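Side-chain contacts in DNA ligase (Aquifex aeolicus, PDB 3QWU), which probably joins nucleic-acid ends at the expense of ATP, as a putative ATP-dependent ligase that binds adenosine and calcium: residues L168-K173 with V217-S222; L154-F159 with E175-Y180; F49-Y54 with D126-A131. All coordinates share one frame; numbering follows the deposited sequence. Where two conformers were deposited one is given.

Interaction 1 of 3, residues L168-K173 with V217-S222; sequences LSQEEK and VFKEDS. With ADN (adenosine), chain C.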
loop_
_atom_site.group_PDB
_atom_site.type_symbol
_atom_site.label_atom_id
_atom_site.label_comp_id
_atom_site.label_asym_id
_atom_site.label_seq_id
_atom_site.Cartn_x
_atom_site.Cartn_y
_atom_site.Cartn_z
ATOM N N LEU A 168 16.369 18.934 27.188
ATOM C CA LEU A 168 17.061 18.833 28.445
ATOM C C LEU A 168 17.605 17.395 28.556
ATOM O O LEU A 168 17.044 16.464 28.016
ATOM C CB LEU A 168 16.161 19.214 29.622
ATOM C CG LEU A 168 15.892 20.713 29.878
ATOM C CD1 LEU A 168 15.423 21.553 28.644
ATOM C CD2 LEU A 168 14.873 20.858 31.027
ATOM N N SER A 169 18.741 17.244 29.198
ATOM C CA SER A 169 19.365 15.968 29.354
ATOM C C SER A 169 18.458 15.052 30.184
ATOM O O SER A 169 17.525 15.522 30.831
ATOM C CB SER A 169 20.704 16.153 30.063
ATOM O OG SER A 169 20.433 16.811 31.292
ATOM N N GLN A 170 18.762 13.756 30.184
ATOM C CA GLN A 170 18.044 12.822 31.011
ATOM C C GLN A 170 18.061 13.196 32.486
ATOM O O GLN A 170 17.024 13.186 33.130
ATOM C CB GLN A 170 18.539 11.378 30.818
ATOM C CG GLN A 170 17.512 10.352 31.384
ATOM C CD GLN A 170 16.339 10.078 30.429
ATOM O OE1 GLN A 170 16.387 10.433 29.266
ATOM N NE2 GLN A 170 15.332 9.374 30.910
ATOM N N GLU A 171 19.253 13.501 33.008
ATOM C CA GLU A 171 19.447 13.932 34.397
ATOM C C GLU A 171 18.534 15.119 34.724
ATOM O O GLU A 171 17.777 15.102 35.701
ATOM C CB GLU A 171 20.905 14.345 34.623
ATOM C CG GLU A 171 21.150 15.250 35.886
ATOM C CD GLU A 171 22.407 16.113 35.786
ATOM O OE1 GLU A 171 23.520 15.533 35.727
ATOM O OE2 GLU A 171 22.287 17.371 35.788
ATOM N N GLU A 172 18.643 16.171 33.907
ATOM C CA GLU A 172 17.866 17.392 34.082
ATOM C C GLU A 172 16.399 17.080 34.035
ATOM O O GLU A 172 15.619 17.645 34.784
ATOM C CB GLU A 172 18.095 18.382 32.951
ATOM C CG GLU A 172 19.365 19.252 33.016
ATOM C CD GLU A 172 19.471 20.197 31.784
ATOM O OE1 GLU A 172 19.049 21.378 31.974
ATOM O OE2 GLU A 172 19.912 19.757 30.660
ATOM N N LYS A 173 16.018 16.209 33.104
ATOM C CA LYS A 173 14.617 15.832 32.937
ATOM C C LYS A 173 14.165 15.076 34.188
ATOM O O LYS A 173 13.189 15.450 34.806
ATOM C CB LYS A 173 14.457 15.000 31.654
ATOM C CG LYS A 173 13.207 14.187 31.510
ATOM C CD LYS A 173 12.993 13.705 30.050
ATOM C CE LYS A 173 13.622 12.293 29.730
ATOM N NZ LYS A 173 13.871 11.979 28.229
ATOM N N VAL A 217 11.428 3.952 23.446
ATOM C CA VAL A 217 12.341 4.929 22.806
ATOM C C VAL A 217 13.704 4.894 23.448
ATOM O O VAL A 217 13.819 4.956 24.643
ATOM C CB VAL A 217 11.820 6.377 22.925
ATOM C CG1 VAL A 217 12.705 7.344 22.130
ATOM C CG2 VAL A 217 10.415 6.456 22.430
ATOM N N PHE A 218 14.749 4.800 22.637
ATOM C CA PHE A 218 16.112 4.779 23.135
ATOM C C PHE A 218 16.690 6.193 23.040
ATOM O O PHE A 218 16.504 6.844 22.020
ATOM C CB PHE A 218 16.947 3.826 22.290
ATOM C CG PHE A 218 16.406 2.420 22.238
ATOM C CD1 PHE A 218 16.615 1.559 23.286
ATOM C CD2 PHE A 218 15.739 1.955 21.113
ATOM C CE1 PHE A 218 16.176 0.262 23.259
ATOM C CE2 PHE A 218 15.278 0.675 21.078
ATOM C CZ PHE A 218 15.508 -0.194 22.186
ATOM N N LYS A 219 17.359 6.660 24.102
ATOM C CA LYS A 219 17.896 8.063 24.198
ATOM C C LYS A 219 19.336 8.123 24.676
ATOM O O LYS A 219 19.620 7.875 25.836
ATOM C CB LYS A 219 17.041 8.929 25.113
ATOM C CG LYS A 219 15.573 8.826 24.751
ATOM C CD LYS A 219 14.643 9.867 25.359
ATOM C CE LYS A 219 13.180 9.605 24.873
ATOM N NZ LYS A 219 12.141 10.499 25.517
ATOM N N GLU A 220 20.230 8.445 23.745
ATOM C CA GLU A 220 21.659 8.475 24.002
ATOM C C GLU A 220 21.988 9.484 25.079
ATOM O O GLU A 220 21.523 10.609 25.070
ATOM C CB GLU A 220 22.475 8.759 22.732
ATOM C CG GLU A 220 23.961 8.325 22.840
ATOM C CD GLU A 220 24.688 8.536 21.523
ATOM O OE1 GLU A 220 25.052 9.678 21.241
ATOM O OE2 GLU A 220 24.829 7.588 20.734
ATOM N N ASP A 221 22.781 9.036 26.035
ATOM C CA ASP A 221 23.098 9.825 27.212
ATOM C C ASP A 221 24.299 10.650 26.785
ATOM O O ASP A 221 25.416 10.338 27.099
ATOM C CB ASP A 221 23.423 8.864 28.352
ATOM C CG ASP A 221 23.684 9.570 29.681
ATOM O OD1 ASP A 221 22.967 10.546 29.997
ATOM O OD2 ASP A 221 24.588 9.097 30.420
ATOM N N SER A 222 24.075 11.672 25.984
ATOM C CA SER A 222 25.167 12.358 25.392
ATOM C C SER A 222 24.765 13.707 24.884
ATOM O O SER A 222 23.613 14.041 24.937
ATOM C CB SER A 222 25.674 11.529 24.233
ATOM O OG SER A 222 24.700 11.538 23.211
HETATM O "O5'" ADN C . 7.765 9.873 16.972
HETATM C "C5'" ADN C . 7.599 9.105 18.164
HETATM C "C4'" ADN C . 6.358 9.581 18.909
HETATM O "O4'" ADN C . 6.033 8.700 20.028
HETATM C "C3'" ADN C . 6.583 10.961 19.510
HETATM O "O3'" ADN C . 6.242 12.052 18.659
HETATM C "C2'" ADN C . 5.757 10.942 20.792
HETATM O "O2'" ADN C . 4.528 11.624 20.614
HETATM C "C1'" ADN C . 5.494 9.474 21.120
HETATM N N9 ADN C . 6.133 9.012 22.362
HETATM C C8 ADN C . 5.540 8.175 23.244
HETATM N N7 ADN C . 6.339 7.895 24.302
HETATM C C5 ADN C . 7.496 8.562 24.055
HETATM C C6 ADN C . 8.781 8.665 24.752
HETATM N N6 ADN C . 8.918 7.990 25.928
HETATM N N1 ADN C . 9.747 9.478 24.222
HETATM C C2 ADN C . 9.548 10.123 23.036
HETATM N N3 ADN C . 8.390 10.037 22.322
HETATM C C4 ADN C . 7.358 9.300 22.790
#
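With CG set beside the carbonyl carbon (chi1 162°), Lys173 leaves its helix and then bends at chi3 (91°), which carries its ammonium group to the one on Lys219. Lys219 begins with CG beside its backbone N and runs extended beyond it. The two chains cross at about a right angle, Lys173 NZ ending 3.5 Å from Lys219 NZ and 3.6 Å from Lys219 CD. Two carboxylates account for the pairing: Glu78 and Asp158 each give one oxygen to each lysine in a salt bridge, and Lys173 NZ is also bonded to the carbonyl of Phe157. Gln170 OE1 takes another bond from Lys173 NZ at 3.1 Å, the donor standing 43° out of the carbonyl plane, while Gln170 NE2 reaches Glu78. Held this way, Lys219 NZ donates to adenine N1 over 2.9 Å, and Val217 CG2 rests 3.6 Å from the same N1. At the start of the same helix, Ser169 and Glu172 form a capping box: Glu172 N bonds Ser169 OG at 3.2 Å, and Ser169 N returns to Glu172 OE2. The contact therefore joins the first turn of helix 170-180 to the end of strand 215-220, which lies between strands 75-80 and 227-231 in the mixed sheet; Trp76 of strand 75-80 touches both Gln170 and Asp221.

Interaction 2 of 3, residues L154-F159 with E175-Y180; sequences LFVFDF and ELIEKY. With ADN (adenosine), chain C.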
loop_
_atom_site.group_PDB
_atom_site.type_symbol
_atom_site.label_atom_id
_atom_site.label_comp_id
_atom_site.label_asym_id
_atom_site.label_seq_id
_atom_site.Cartn_x
_atom_site.Cartn_y
_atom_site.Cartn_z
ATOM N N LEU A 154 -1.703 11.950 31.017
ATOM C CA LEU A 154 -0.641 12.603 30.347
ATOM C C LEU A 154 0.650 12.056 30.921
ATOM O O LEU A 154 0.736 11.811 32.085
ATOM C CB LEU A 154 -0.810 14.086 30.525
ATOM C CG LEU A 154 0.289 14.998 30.065
ATOM C CD1 LEU A 154 -0.314 16.352 29.754
ATOM C CD2 LEU A 154 1.302 15.036 31.176
ATOM N N PHE A 155 1.623 11.824 30.066
ATOM C CA PHE A 155 2.888 11.293 30.455
ATOM C C PHE A 155 4.026 12.074 29.822
ATOM O O PHE A 155 4.234 11.975 28.616
ATOM C CB PHE A 155 2.945 9.834 30.021
ATOM C CG PHE A 155 1.880 8.951 30.675
ATOM C CD1 PHE A 155 2.066 8.422 31.919
ATOM C CD2 PHE A 155 0.707 8.669 30.035
ATOM C CE1 PHE A 155 1.057 7.596 32.539
ATOM C CE2 PHE A 155 -0.273 7.842 30.649
ATOM C CZ PHE A 155 -0.084 7.356 31.912
ATOM N N VAL A 156 4.738 12.872 30.631
ATOM C CA VAL A 156 5.922 13.582 30.198
ATOM C C VAL A 156 7.060 12.610 29.775
ATOM O O VAL A 156 7.314 11.601 30.442
ATOM C CB VAL A 156 6.472 14.509 31.364
ATOM C CG1 VAL A 156 7.761 15.255 30.911
ATOM C CG2 VAL A 156 5.420 15.478 31.847
ATOM N N PHE A 157 7.687 12.897 28.632
ATOM C CA PHE A 157 8.856 12.171 28.148
ATOM C C PHE A 157 9.999 13.103 27.727
ATOM O O PHE A 157 11.130 12.638 27.442
ATOM C CB PHE A 157 8.471 11.243 26.974
ATOM C CG PHE A 157 7.865 11.943 25.789
ATOM C CD1 PHE A 157 8.615 12.726 24.958
ATOM C CD2 PHE A 157 6.517 11.830 25.511
ATOM C CE1 PHE A 157 7.979 13.390 23.866
ATOM C CE2 PHE A 157 5.930 12.499 24.445
ATOM C CZ PHE A 157 6.654 13.282 23.647
ATOM N N ASP A 158 9.741 14.408 27.633
ATOM C CA ASP A 158 10.835 15.334 27.295
ATOM C C ASP A 158 10.540 16.772 27.772
ATOM O O ASP A 158 9.385 17.117 28.089
ATOM C CB ASP A 158 11.172 15.269 25.759
ATOM C CG ASP A 158 12.239 14.160 25.395
ATOM O OD1 ASP A 158 13.280 14.054 26.120
ATOM O OD2 ASP A 158 12.046 13.419 24.381
ATOM N N PHE A 159 11.596 17.571 27.883
ATOM C CA PHE A 159 11.454 19.014 27.971
ATOM C C PHE A 159 12.272 19.633 26.865
ATOM O O PHE A 159 13.368 19.177 26.548
ATOM C CB PHE A 159 11.969 19.586 29.292
ATOM C CG PHE A 159 11.198 19.150 30.504
ATOM C CD1 PHE A 159 10.042 19.782 30.856
ATOM C CD2 PHE A 159 11.671 18.128 31.318
ATOM C CE1 PHE A 159 9.357 19.382 31.975
ATOM C CE2 PHE A 159 10.967 17.732 32.467
ATOM C CZ PHE A 159 9.809 18.329 32.764
ATOM N N GLU A 175 15.255 15.157 37.130
ATOM C CA GLU A 175 15.189 16.060 38.293
ATOM C C GLU A 175 13.932 16.934 38.302
ATOM O O GLU A 175 13.295 17.075 39.356
ATOM C CB GLU A 175 16.442 16.933 38.393
ATOM C CG GLU A 175 17.559 16.276 39.227
ATOM C CD GLU A 175 18.983 16.582 38.726
ATOM O OE1 GLU A 175 19.218 17.703 38.207
ATOM O OE2 GLU A 175 19.874 15.695 38.868
ATOM N N LEU A 176 13.561 17.515 37.160
ATOM C CA LEU A 176 12.339 18.306 37.119
ATOM C C LEU A 176 11.092 17.486 37.432
ATOM O O LEU A 176 10.185 17.970 38.096
ATOM C CB LEU A 176 12.167 19.015 35.802
ATOM C CG LEU A 176 13.180 20.130 35.588
ATOM C CD1 LEU A 176 13.280 20.435 34.087
ATOM C CD2 LEU A 176 12.895 21.462 36.446
ATOM N N ILE A 177 11.037 16.256 36.939
ATOM C CA ILE A 177 9.883 15.385 37.134
ATOM C C ILE A 177 9.782 14.973 38.590
ATOM O O ILE A 177 8.686 14.927 39.156
ATOM C CB ILE A 177 10.009 14.129 36.294
ATOM C CG1 ILE A 177 9.921 14.474 34.802
ATOM C CG2 ILE A 177 8.941 13.108 36.655
ATOM C CD1 ILE A 177 10.330 13.283 33.857
ATOM N N GLU A 178 10.918 14.705 39.218
ATOM C CA GLU A 178 10.921 14.336 40.637
ATOM C C GLU A 178 10.509 15.568 41.490
ATOM O O GLU A 178 9.661 15.465 42.381
ATOM C CB GLU A 178 12.261 13.703 41.038
ATOM C CG GLU A 178 12.609 13.738 42.542
ATOM C CD GLU A 178 12.071 12.536 43.392
ATOM O OE1 GLU A 178 11.089 11.849 42.987
ATOM O OE2 GLU A 178 12.647 12.306 44.495
ATOM N N LYS A 179 11.037 16.735 41.164
ATOM C CA LYS A 179 10.774 17.927 41.966
ATOM C C LYS A 179 9.286 18.283 42.003
ATOM O O LYS A 179 8.721 18.451 43.086
ATOM C CB LYS A 179 11.584 19.106 41.428
ATOM C CG LYS A 179 11.529 20.345 42.302
ATOM C CD LYS A 179 12.431 21.428 41.775
ATOM C CE LYS A 179 12.242 22.704 42.547
ATOM N NZ LYS A 179 12.360 23.886 41.658
ATOM N N TYR A 180 8.660 18.327 40.818
ATOM C CA TYR A 180 7.294 18.804 40.636
ATOM C C TYR A 180 6.256 17.695 40.584
ATOM O O TYR A 180 5.048 17.942 40.386
ATOM C CB TYR A 180 7.237 19.632 39.365
ATOM C CG TYR A 180 8.015 20.925 39.494
ATOM C CD1 TYR A 180 9.214 21.136 38.807
ATOM C CD2 TYR A 180 7.550 21.947 40.321
ATOM C CE1 TYR A 180 9.908 22.352 38.952
ATOM C CE2 TYR A 180 8.212 23.129 40.448
ATOM C CZ TYR A 180 9.383 23.334 39.783
ATOM O OH TYR A 180 10.008 24.511 39.986
HETATM O "O5'" ADN C . 7.765 9.873 16.972
HETATM C "C5'" ADN C . 7.599 9.105 18.164
HETATM C "C4'" ADN C . 6.358 9.581 18.909
HETATM O "O4'" ADN C . 6.033 8.700 20.028
HETATM C "C3'" ADN C . 6.583 10.961 19.510
HETATM O "O3'" ADN C . 6.242 12.052 18.659
HETATM C "C2'" ADN C . 5.757 10.942 20.792
HETATM O "O2'" ADN C . 4.528 11.624 20.614
HETATM C "C1'" ADN C . 5.494 9.474 21.120
HETATM N N9 ADN C . 6.133 9.012 22.362
HETATM C C8 ADN C . 5.540 8.175 23.244
HETATM N N7 ADN C . 6.339 7.895 24.302
HETATM C C5 ADN C . 7.496 8.562 24.055
HETATM C C6 ADN C . 8.781 8.665 24.752
HETATM N N6 ADN C . 8.918 7.990 25.928
HETATM N N1 ADN C . 9.747 9.478 24.222
HETATM C C2 ADN C . 9.548 10.123 23.036
HETATM N N3 ADN C . 8.390 10.037 22.322
HETATM C C4 ADN C . 7.358 9.300 22.790
#
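Leu176 lies over one face of the Phe159 ring, and Ile177 comes to the edge of the same ring. Leu176 CD1 makes a CH-pi contact, 4.1 Å from the Phe159 ring centroid and only 17° off the normal, displaced somewhat toward the rim. Leu176 CB adds to it, reaching Phe159 CE2 at 3.8 Å. Near the ring plane, Ile177 CG1 meets Phe159 CE2 at 4.1 Å, so the two helix residues fit round one corner of the aromatic group. Three residues earlier on the strand, Val156 CG1 and Ile177 CD1 make a looser apolar contact at 4.4 Å. Leu168, from the loop before the helix, and Ile120 of helix 119-123 also touch both Phe159 and Leu176.

That Val156 and Phe159, three positions apart, both point at the helix follows from a classic beta bulge: Phe157 and Asp158 together face Cys130 of the antiparallel neighbour, strand 127-134. The extra residue turns Phe157 and Asp158 to the other face of the strand, toward the nucleoside. The helix segment packs against the face of the strand that carries Val156 and Phe159, its axis 10.5 Å from that of the strand segment at closest approach and running at 125° to it.

On the pocket side, Phe157 sets CG between its backbone N and carbonyl carbon (chi1 59°), and its ring lies over the adenine with the two planes nearly parallel. Adenine N3 sits over the ring centre, 3.6 Å above the plane, and Phe157 CD1 approaches adenine C2 to 3.4 Å. Asp158 OD2 lies at the edge of the Phe157 ring, in its plane, and forms a salt bridge with Arg227.

Interaction 3 of 3, residues F49-Y54 with D126-A131; sequences FIIWGY and DLVICA. With ADN (adenosine), chain C.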
loop_
_atom_site.group_PDB
_atom_site.type_symbol
_atom_site.label_atom_id
_atom_site.label_comp_id
_atom_site.label_asym_id
_atom_site.label_seq_id
_atom_site.Cartn_x
_atom_site.Cartn_y
_atom_site.Cartn_z
ATOM N N PHE A 49 8.028 34.307 21.364
ATOM C CA PHE A 49 8.898 33.138 21.319
ATOM C C PHE A 49 8.526 32.110 20.256
ATOM O O PHE A 49 7.410 32.119 19.745
ATOM C CB PHE A 49 8.928 32.421 22.673
ATOM C CG PHE A 49 7.585 32.173 23.254
ATOM C CD1 PHE A 49 7.039 33.072 24.186
ATOM C CD2 PHE A 49 6.854 31.036 22.879
ATOM C CE1 PHE A 49 5.789 32.844 24.733
ATOM C CE2 PHE A 49 5.594 30.789 23.415
ATOM C CZ PHE A 49 5.050 31.674 24.348
ATOM N N ILE A 50 9.492 31.242 19.945
ATOM C CA ILE A 50 9.264 30.097 19.098
ATOM C C ILE A 50 9.169 28.774 19.932
ATOM O O ILE A 50 9.920 28.551 20.900
ATOM C CB ILE A 50 10.318 29.971 17.997
ATOM C CG1 ILE A 50 10.269 31.222 17.109
ATOM C CG2 ILE A 50 10.067 28.663 17.188
ATOM C CD1 ILE A 50 11.507 31.429 16.244
ATOM N N ILE A 51 8.186 27.956 19.574
ATOM C CA ILE A 51 8.047 26.641 20.162
ATOM C C ILE A 51 8.436 25.747 19.031
ATOM O O ILE A 51 7.710 25.642 18.036
ATOM C CB ILE A 51 6.621 26.324 20.656
ATOM C CG1 ILE A 51 6.072 27.456 21.541
ATOM C CG2 ILE A 51 6.642 24.997 21.414
ATOM C CD1 ILE A 51 6.662 27.485 22.961
ATOM N N TRP A 52 9.615 25.144 19.148
ATOM C CA TRP A 52 10.102 24.292 18.078
ATOM C C TRP A 52 9.260 23.030 18.058
ATOM O O TRP A 52 8.750 22.604 19.095
ATOM C CB TRP A 52 11.603 23.997 18.207
ATOM C CG TRP A 52 12.435 25.165 17.752
ATOM C CD1 TRP A 52 12.791 26.273 18.493
ATOM C CD2 TRP A 52 12.997 25.365 16.456
ATOM N NE1 TRP A 52 13.542 27.134 17.731
ATOM C CE2 TRP A 52 13.680 26.599 16.477
ATOM C CE3 TRP A 52 13.000 24.621 15.281
ATOM C CZ2 TRP A 52 14.356 27.090 15.361
ATOM C CZ3 TRP A 52 13.669 25.111 14.177
ATOM C CH2 TRP A 52 14.332 26.323 14.220
ATOM N N GLY A 53 9.061 22.534 16.840
ATOM C CA GLY A 53 8.377 21.282 16.564
ATOM C C GLY A 53 9.113 20.104 17.179
ATOM O O GLY A 53 10.307 20.176 17.371
ATOM N N TYR A 54 8.381 19.045 17.531
ATOM C CA TYR A 54 9.016 17.843 18.090
ATOM C C TYR A 54 9.608 17.142 16.916
ATOM O O TYR A 54 8.926 16.981 15.922
ATOM C CB TYR A 54 8.034 16.918 18.817
ATOM C CG TYR A 54 8.750 15.939 19.686
ATOM C CD1 TYR A 54 8.972 14.640 19.269
ATOM C CD2 TYR A 54 9.193 16.301 20.912
ATOM C CE1 TYR A 54 9.641 13.719 20.072
ATOM C CE2 TYR A 54 9.836 15.385 21.739
ATOM C CZ TYR A 54 10.079 14.111 21.294
ATOM O OH TYR A 54 10.705 13.242 22.112
ATOM N N ASP A 126 10.387 29.322 30.769
ATOM C CA ASP A 126 11.104 28.909 29.553
ATOM C C ASP A 126 10.798 27.440 29.077
ATOM O O ASP A 126 10.968 27.090 27.900
ATOM C CB ASP A 126 12.632 29.110 29.767
ATOM C CG ASP A 126 13.175 28.409 31.074
ATOM O OD1 ASP A 126 12.656 28.676 32.226
ATOM O OD2 ASP A 126 14.132 27.602 30.937
ATOM N N LEU A 127 10.363 26.590 29.997
ATOM C CA LEU A 127 10.162 25.176 29.677
ATOM C C LEU A 127 8.959 24.917 28.722
ATOM O O LEU A 127 7.888 25.595 28.742
ATOM C CB LEU A 127 10.017 24.370 30.961
ATOM C CG LEU A 127 11.262 24.274 31.840
ATOM C CD1 LEU A 127 10.972 23.354 33.011
ATOM C CD2 LEU A 127 12.485 23.831 31.066
ATOM N N VAL A 128 9.189 23.963 27.827
ATOM C CA VAL A 128 8.119 23.370 27.050
ATOM C C VAL A 128 8.055 21.907 27.429
ATOM O O VAL A 128 9.091 21.197 27.387
ATOM C CB VAL A 128 8.389 23.444 25.573
ATOM C CG1 VAL A 128 7.195 22.862 24.841
ATOM C CG2 VAL A 128 8.801 24.924 25.134
ATOM N N ILE A 129 6.859 21.453 27.843
ATOM C CA ILE A 129 6.740 20.087 28.344
ATOM C C ILE A 129 6.322 19.254 27.175
ATOM O O ILE A 129 5.327 19.557 26.546
ATOM C CB ILE A 129 5.655 19.947 29.443
ATOM C CG1 ILE A 129 5.928 20.910 30.587
ATOM C CG2 ILE A 129 5.562 18.509 29.946
ATOM C CD1 ILE A 129 4.755 21.049 31.551
ATOM N N CYS A 130 7.083 18.204 26.889
ATOM C CA CYS A 130 6.760 17.272 25.829
ATOM C C CYS A 130 6.183 15.998 26.498
ATOM O O CYS A 130 6.873 15.311 27.252
ATOM C CB CYS A 130 8.010 16.949 25.019
ATOM S SG CYS A 130 8.731 18.360 24.189
ATOM N N ALA A 131 4.923 15.711 26.189
ATOM C CA ALA A 131 4.185 14.610 26.791
ATOM C C ALA A 131 3.271 13.927 25.788
ATOM O O ALA A 131 2.807 14.541 24.820
ATOM C CB ALA A 131 3.339 15.110 27.975
HETATM O "O5'" ADN C . 7.765 9.873 16.972
HETATM C "C5'" ADN C . 7.599 9.105 18.164
HETATM C "C4'" ADN C . 6.358 9.581 18.909
HETATM O "O4'" ADN C . 6.033 8.700 20.028
HETATM C "C3'" ADN C . 6.583 10.961 19.510
HETATM O "O3'" ADN C . 6.242 12.052 18.659
HETATM C "C2'" ADN C . 5.757 10.942 20.792
HETATM O "O2'" ADN C . 4.528 11.624 20.614
HETATM C "C1'" ADN C . 5.494 9.474 21.120
HETATM N N9 ADN C . 6.133 9.012 22.362
HETATM C C8 ADN C . 5.540 8.175 23.244
HETATM N N7 ADN C . 6.339 7.895 24.302
HETATM C C5 ADN C . 7.496 8.562 24.055
HETATM C C6 ADN C . 8.781 8.665 24.752
HETATM N N6 ADN C . 8.918 7.990 25.928
HETATM N N1 ADN C . 9.747 9.478 24.222
HETATM C C2 ADN C . 9.548 10.123 23.036
HETATM N N3 ADN C . 8.390 10.037 22.322
HETATM C C4 ADN C . 7.358 9.300 22.790
#
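Cys130 and Tyr54 meet sulfur to ring edge: Cys130 SG is 3.9 Å from Tyr54 CD2 and close to the ring plane, 77° off the normal through the centroid. Cys130 CB backs this up at 4.1 Å from Tyr54 CE2. The other half of the contact is aliphatic. The Ile51 and Val128 side chains meet at a slant, paired branch for branch: Ile51 CD1 is 4.0 Å from Val128 CG2, and Ile51 CG2 is 4.1 Å from Val128 CG1.

One step out, Tyr54 holds CG opposite its backbone N (chi1 -164°), which sends the ring past the sulfur and into the nucleoside pocket. There Tyr54 OH comes within 3.5 Å of adenine C2 and forms a hydrogen bond with Asp158 OD2. The Phe157 ring meets Tyr54 with the planes at about 80°, and Phe167 adds a third ring. Val128 and Cys130 point to the same side of strand 127-134, whose backbone is paired on one flank with strand 84-91 and on the other with strand 153-161. Phe89 of strand 84-91 touches Ile51, which belongs to the edge strand of a separate N-terminal antiparallel sheet.

Between the segments themselves, contact is all apolar or weakly polar, with the sulfur placed where ring hydrogens carry slight positive charge. The directional hold on Tyr54 comes instead from the hydrogen bond to Asp158, which probably helps to fix how far the ring reaches into the pocket.

Each contact includes a residue that touches the bound adenosine. The centres of interactions 1 and 2 are about 12 Å apart, those of interactions 2 and 3 about 14 Å, and those of interactions 1 and 3 about 16 Å. Interaction 3 closes before the other two open, whereas the segments of interactions 1 and 2 alternate along the chain and share helix 170-180. Interactions 2 and 3 use neighbouring strands, 153-161 and 127-134, of one antiparallel sheet; interaction 1 reaches the mixed sheet through strand 215-220. Asp158 links them all, with Lys173, Lys219 and Tyr54 as partners. The nucleoside thus lies between two sheets, an arrangement consistent with the adenylation domain of the RNA ligase family.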